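Local structure of adenosine monophosphate-protein transferase FICD homolog (Caenorhabditis elegans, 5JJ6) at residues B[58-63]-B[77-81]; B[264-268]-B[329-334]. The protein is a FICD homolog, a Fic-family protein built mainly of helices, with an N-terminal helical array joined to a Fic domain. All coordinates share one frame; numbering follows the deposited sequence.

Overall arrangement
Both interactions are buried pairs of helices within one chain, and they share no helix. Interaction 1 joins two neighbours in sequence, helices 55-67 and 71-84, and lies about 22 Å from the centre of the chain, measured centre to centre. Interaction 2 is about 7 Å from that centre and joins helices 263-277 and 327-346, far apart in sequence. The first pair is nearly antiparallel and mixes apolar side chains with backbone, a cysteine and a tyrosine. The second crosses steeply and is almost wholly aliphatic and aromatic. Helix 89-120 touches both contacts. Their nearest atoms are about 7 Å apart, so they do not touch.

Interaction 1. Residues B[58-63]-B[77-81]; sequences LIEMGQ and CYVKA
Cys77 packs against the backbone of Leu58 and Gly62 in an antiparallel helical hairpin. Such hairpins are the building block of tetratricopeptide arrays, which FICD proteins carry. The axes run at 167° and come within 8.3 Å of each other. This close spacing fits Gly62, whose CA lies 3.6 Å from Cys77 CB. The SG of Cys77 lies beside its own backbone N (chi1 -74°) and meets Met61 CG at 3.9 Å. Tyr78 reaches across the same glycine. Ile59 O lies at the edge of the Tyr78 ring, near its plane, 3.7 Å from Tyr78 CE1. Tyr78 OH ends beside the CB and CG of Gln63. The Gln63 side chain crosses the tyrosine at about a right angle. At the other end of the contact, Ala81 CB packs against two larger residues of helix 55-67. Ala81 CB lies 3.9 Å from both Leu58 CB and Ile59 CG1. The Leu58 and Lys80 side chains cross at about a right angle, with Leu58 CD1 4.0 Å from Lys80 CB, while the lysine chain leads away.

The next shell sets these groups in place. Glu66 OE2, further along helix 55-67, is hydrogen-bonded to Tyr78 OH and so ties the ring back to the first helix. Leu94 of helix 89-120 touches both Ile59 and Tyr78. Met61 bends away toward helix 37-50 and packs on Met44 and Met48. Within the first helix, Ile59 O is already bonded to Gln63 N, at 3.0 Å, where it borders the tyrosine edge.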
loop_
_atom_site.group_PDB
_atom_site.type_symbol
_atom_site.label_atom_id
_atom_site.label_comp_id
_atom_site.label_asym_id
_atom_site.label_seq_id
_atom_site.Cartn_x
_atom_site.Cartn_y
_atom_site.Cartn_z
ATOM N N LEU B 58 7.138 42.894 19.672
ATOM C CA LEU B 58 8.048 41.793 19.977
ATOM C C LEU B 58 9.199 42.236 20.869
ATOM O O LEU B 58 9.543 41.550 21.838
ATOM C CB LEU B 58 8.591 41.179 18.689
ATOM C CG LEU B 58 7.608 40.192 18.041
ATOM C CD1 LEU B 58 8.022 39.837 16.627
ATOM C CD2 LEU B 58 7.479 38.947 18.892
ATOM N N ILE B 59 9.783 43.387 20.541
ATOM C CA ILE B 59 10.890 43.931 21.307
ATOM C C ILE B 59 10.454 44.263 22.738
ATOM O O ILE B 59 11.121 43.870 23.709
ATOM C CB ILE B 59 11.477 45.158 20.607
ATOM C CG1 ILE B 59 12.332 44.709 19.420
ATOM C CG2 ILE B 59 12.333 45.978 21.565
ATOM C CD1 ILE B 59 12.820 45.849 18.523
ATOM N N GLU B 60 9.340 44.982 22.868
ATOM C CA GLU B 60 8.825 45.356 24.191
ATOM C C GLU B 60 8.501 44.126 25.056
ATOM O O GLU B 60 8.952 44.004 26.207
ATOM C CB GLU B 60 7.584 46.242 24.052
ATOM C CG GLU B 60 7.080 46.820 25.375
ATOM C CD GLU B 60 8.021 47.868 25.979
ATOM O OE1 GLU B 60 8.875 48.421 25.242
ATOM O OE2 GLU B 60 7.900 48.140 27.197
ATOM N N MET B 61 7.720 43.219 24.472
ATOM C CA MET B 61 7.354 41.958 25.102
ATOM C C MET B 61 8.621 41.268 25.582
ATOM O O MET B 61 8.691 40.765 26.702
ATOM C CB MET B 61 6.610 41.077 24.106
ATOM C CG MET B 61 6.235 39.719 24.623
ATOM S SD MET B 61 5.347 39.853 26.183
ATOM C CE MET B 61 3.790 40.509 25.595
ATOM N N GLY B 62 9.636 41.301 24.724
ATOM C CA GLY B 62 10.949 40.765 25.026
ATOM C C GLY B 62 11.529 41.354 26.296
ATOM O O GLY B 62 11.963 40.624 27.182
ATOM N N GLN B 63 11.542 42.676 26.403
ATOM C CA GLN B 63 12.197 43.280 27.562
ATOM C C GLN B 63 11.408 43.041 28.839
ATOM O O GLN B 63 11.993 42.906 29.927
ATOM C CB GLN B 63 12.412 44.774 27.329
ATOM C CG GLN B 63 13.493 45.028 26.303
ATOM C CD GLN B 63 13.698 46.487 26.005
ATOM O OE1 GLN B 63 12.975 47.067 25.197
ATOM N NE2 GLN B 63 14.699 47.091 26.637
ATOM N N CYS B 77 11.885 36.442 21.529
ATOM C CA CYS B 77 11.278 37.675 21.043
ATOM C C CYS B 77 12.244 38.494 20.174
ATOM O O CYS B 77 11.869 38.952 19.085
ATOM C CB CYS B 77 10.797 38.543 22.207
ATOM S SG CYS B 77 9.314 37.959 23.043
ATOM N N TYR B 78 13.473 38.698 20.659
ATOM C CA TYR B 78 14.437 39.500 19.894
ATOM C C TYR B 78 14.774 38.833 18.561
ATOM O O TYR B 78 14.874 39.500 17.528
ATOM C CB TYR B 78 15.716 39.742 20.689
ATOM C CG TYR B 78 15.495 40.403 22.028
ATOM C CD1 TYR B 78 14.477 41.329 22.208
ATOM C CD2 TYR B 78 16.307 40.092 23.119
ATOM C CE1 TYR B 78 14.269 41.925 23.438
ATOM C CE2 TYR B 78 16.111 40.682 24.341
ATOM C CZ TYR B 78 15.091 41.594 24.497
ATOM O OH TYR B 78 14.886 42.174 25.719
ATOM N N VAL B 79 14.930 37.514 18.581
ATOM C CA VAL B 79 15.251 36.786 17.362
ATOM C C VAL B 79 14.138 36.935 16.327
ATOM O O VAL B 79 14.416 37.177 15.140
ATOM C CB VAL B 79 15.497 35.290 17.637
ATOM C CG1 VAL B 79 15.666 34.526 16.321
ATOM C CG2 VAL B 79 16.720 35.099 18.538
ATOM N N LYS B 80 12.883 36.813 16.769
ATOM C CA LYS B 80 11.763 37.031 15.852
ATOM C C LYS B 80 11.679 38.470 15.323
ATOM O O LYS B 80 11.416 38.686 14.129
ATOM C CB LYS B 80 10.443 36.645 16.512
ATOM C CG LYS B 80 10.073 35.188 16.236
ATOM C CD LYS B 80 8.948 34.658 17.106
ATOM C CE LYS B 80 7.585 34.975 16.546
ATOM N NZ LYS B 80 6.585 34.114 17.253
ATOM N N ALA B 81 11.900 39.449 16.201
ATOM C CA ALA B 81 11.882 40.840 15.780
ATOM C C ALA B 81 12.941 41.091 14.707
ATOM O O ALA B 81 12.683 41.731 13.684
ATOM C CB ALA B 81 12.095 41.751 16.958
#

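Interaction 2. Residues B[264-268]-B[329-334]; sequences IERAA and FVRYVA
Ala268 and Phe329 pack at one end of this contact, a steep helix crossing in the core of the Fic-type helical fold. Helices 263-277 and 327-346 meet at 115°, with axes 9.2 Å apart. Ala268 CB lies 3.5 Å from Phe329 CD2 and approaches the ring obliquely. The carbonyl carbon of Ala268 sits at the ring edge, in plane. Val333 CG1 covers one face of the same ring from within the second helix. His271, one turn beyond Ala268, also meets this ring. Ile264 packs at the other end. Its CG2 lies against Val333 CG2, and the two side chains slide past each other in opposite directions. Ile264 CD1 reaches Ala334 CB at 4.0 Å, carried there by an extended chain (chi2 -178°). Leu110 and Val113 of helix 89-120 and Met296 of helix 284-297 also touch Ile264.

Ile264, Ala268, Phe329, Val330, Val333 and Ala334 thus make a buried apolar row. The looser side is at Glu265, which is partly exposed. Only the aliphatic part of its chain takes part here. Val330 bridges the two sides: Val330 CG2 is 3.7 Å from Ala268 CB and 3.9 Å from Glu265 CG.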
loop_
_atom_site.group_PDB
_atom_site.type_symbol
_atom_site.label_atom_id
_atom_site.label_comp_id
_atom_site.label_asym_id
_atom_site.label_seq_id
_atom_site.Cartn_x
_atom_site.Cartn_y
_atom_site.Cartn_z
ATOM N N ILE B 264 21.160 14.867 20.375
ATOM C CA ILE B 264 19.893 15.582 20.280
ATOM C C ILE B 264 19.911 16.635 19.177
ATOM O O ILE B 264 18.973 16.756 18.388
ATOM C CB ILE B 264 19.544 16.263 21.592
ATOM C CG1 ILE B 264 19.322 15.225 22.684
ATOM C CG2 ILE B 264 18.297 17.078 21.446
ATOM C CD1 ILE B 264 18.923 15.839 24.007
ATOM N N GLU B 265 20.982 17.407 19.123
ATOM C CA GLU B 265 21.105 18.406 18.072
ATOM C C GLU B 265 21.272 17.759 16.692
ATOM O O GLU B 265 20.691 18.213 15.703
ATOM C CB GLU B 265 22.260 19.341 18.385
ATOM C CG GLU B 265 22.110 20.672 17.713
ATOM C CD GLU B 265 23.054 21.704 18.277
ATOM O OE1 GLU B 265 23.610 21.459 19.375
ATOM O OE2 GLU B 265 23.224 22.760 17.625
ATOM N N ARG B 266 22.066 16.696 16.640
ATOM C CA ARG B 266 22.232 15.903 15.431
ATOM C C ARG B 266 20.845 15.459 14.904
ATOM O O ARG B 266 20.545 15.555 13.705
ATOM C CB ARG B 266 23.143 14.706 15.721
ATOM C CG ARG B 266 23.471 13.866 14.512
ATOM C CD ARG B 266 24.707 13.002 14.751
ATOM N NE ARG B 266 24.571 12.129 15.916
ATOM C CZ ARG B 266 25.444 12.066 16.918
ATOM N NH1 ARG B 266 26.526 12.832 16.914
ATOM N NH2 ARG B 266 25.232 11.241 17.936
ATOM N N ALA B 267 20.016 14.956 15.819
ATOM C CA ALA B 267 18.663 14.506 15.512
ATOM C C ALA B 267 17.759 15.635 14.993
ATOM O O ALA B 267 17.073 15.491 13.975
ATOM C CB ALA B 267 18.052 13.864 16.742
ATOM N N ALA B 268 17.746 16.755 15.708
ATOM C CA ALA B 268 16.954 17.894 15.281
ATOM C C ALA B 268 17.365 18.365 13.881
ATOM O O ALA B 268 16.522 18.645 13.017
ATOM C CB ALA B 268 17.090 19.025 16.282
ATOM N N PHE B 329 13.578 24.209 18.446
ATOM C CA PHE B 329 13.285 22.825 18.099
ATOM C C PHE B 329 14.170 21.882 18.907
ATOM O O PHE B 329 13.677 20.911 19.479
ATOM C CB PHE B 329 13.477 22.592 16.604
ATOM C CG PHE B 329 13.120 21.207 16.154
ATOM C CD1 PHE B 329 11.877 20.667 16.439
ATOM C CD2 PHE B 329 14.030 20.444 15.441
ATOM C CE1 PHE B 329 11.540 19.376 16.021
ATOM C CE2 PHE B 329 13.706 19.160 15.017
ATOM C CZ PHE B 329 12.454 18.622 15.306
ATOM N N VAL B 330 15.464 22.184 18.983
ATOM C CA VAL B 330 16.369 21.373 19.790
ATOM C C VAL B 330 15.888 21.282 21.232
ATOM O O VAL B 330 15.907 20.212 21.834
ATOM C CB VAL B 330 17.810 21.926 19.773
ATOM C CG1 VAL B 330 18.634 21.311 20.894
ATOM C CG2 VAL B 330 18.455 21.654 18.431
ATOM N N ARG B 331 15.449 22.410 21.768
ATOM C CA ARG B 331 14.937 22.466 23.123
ATOM C C ARG B 331 13.699 21.605 23.252
ATOM O O ARG B 331 13.486 20.956 24.280
ATOM C CB ARG B 331 14.630 23.914 23.531
ATOM C CG ARG B 331 15.879 24.796 23.702
ATOM C CD ARG B 331 15.533 26.153 24.286
ATOM N NE ARG B 331 15.491 27.214 23.295
ATOM C CZ ARG B 331 16.412 28.160 23.191
ATOM N NH1 ARG B 331 17.428 28.178 24.031
ATOM N NH2 ARG B 331 16.320 29.102 22.263
ATOM N N TYR B 332 12.898 21.589 22.194
ATOM C CA TYR B 332 11.663 20.797 22.149
ATOM C C TYR B 332 11.941 19.299 22.203
ATOM O O TYR B 332 11.436 18.591 23.102
ATOM C CB TYR B 332 10.862 21.160 20.894
ATOM C CG TYR B 332 9.607 20.350 20.670
ATOM C CD1 TYR B 332 8.450 20.607 21.384
ATOM C CD2 TYR B 332 9.570 19.354 19.707
ATOM C CE1 TYR B 332 7.303 19.871 21.176
ATOM C CE2 TYR B 332 8.434 18.618 19.486
ATOM C CZ TYR B 332 7.300 18.873 20.224
ATOM O OH TYR B 332 6.153 18.128 19.997
ATOM N N VAL B 333 12.747 18.806 21.265
ATOM C CA VAL B 333 13.028 17.374 21.257
ATOM C C VAL B 333 13.782 16.974 22.539
ATOM O O VAL B 333 13.581 15.861 23.048
ATOM C CB VAL B 333 13.783 16.896 19.976
ATOM C CG1 VAL B 333 13.722 17.931 18.879
ATOM C CG2 VAL B 333 15.181 16.483 20.271
ATOM N N ALA B 334 14.618 17.867 23.076
ATOM C CA ALA B 334 15.274 17.594 24.353
ATOM C C ALA B 334 14.241 17.420 25.463
ATOM O O ALA B 334 14.285 16.455 26.227
ATOM C CB ALA B 334 16.231 18.695 24.706
#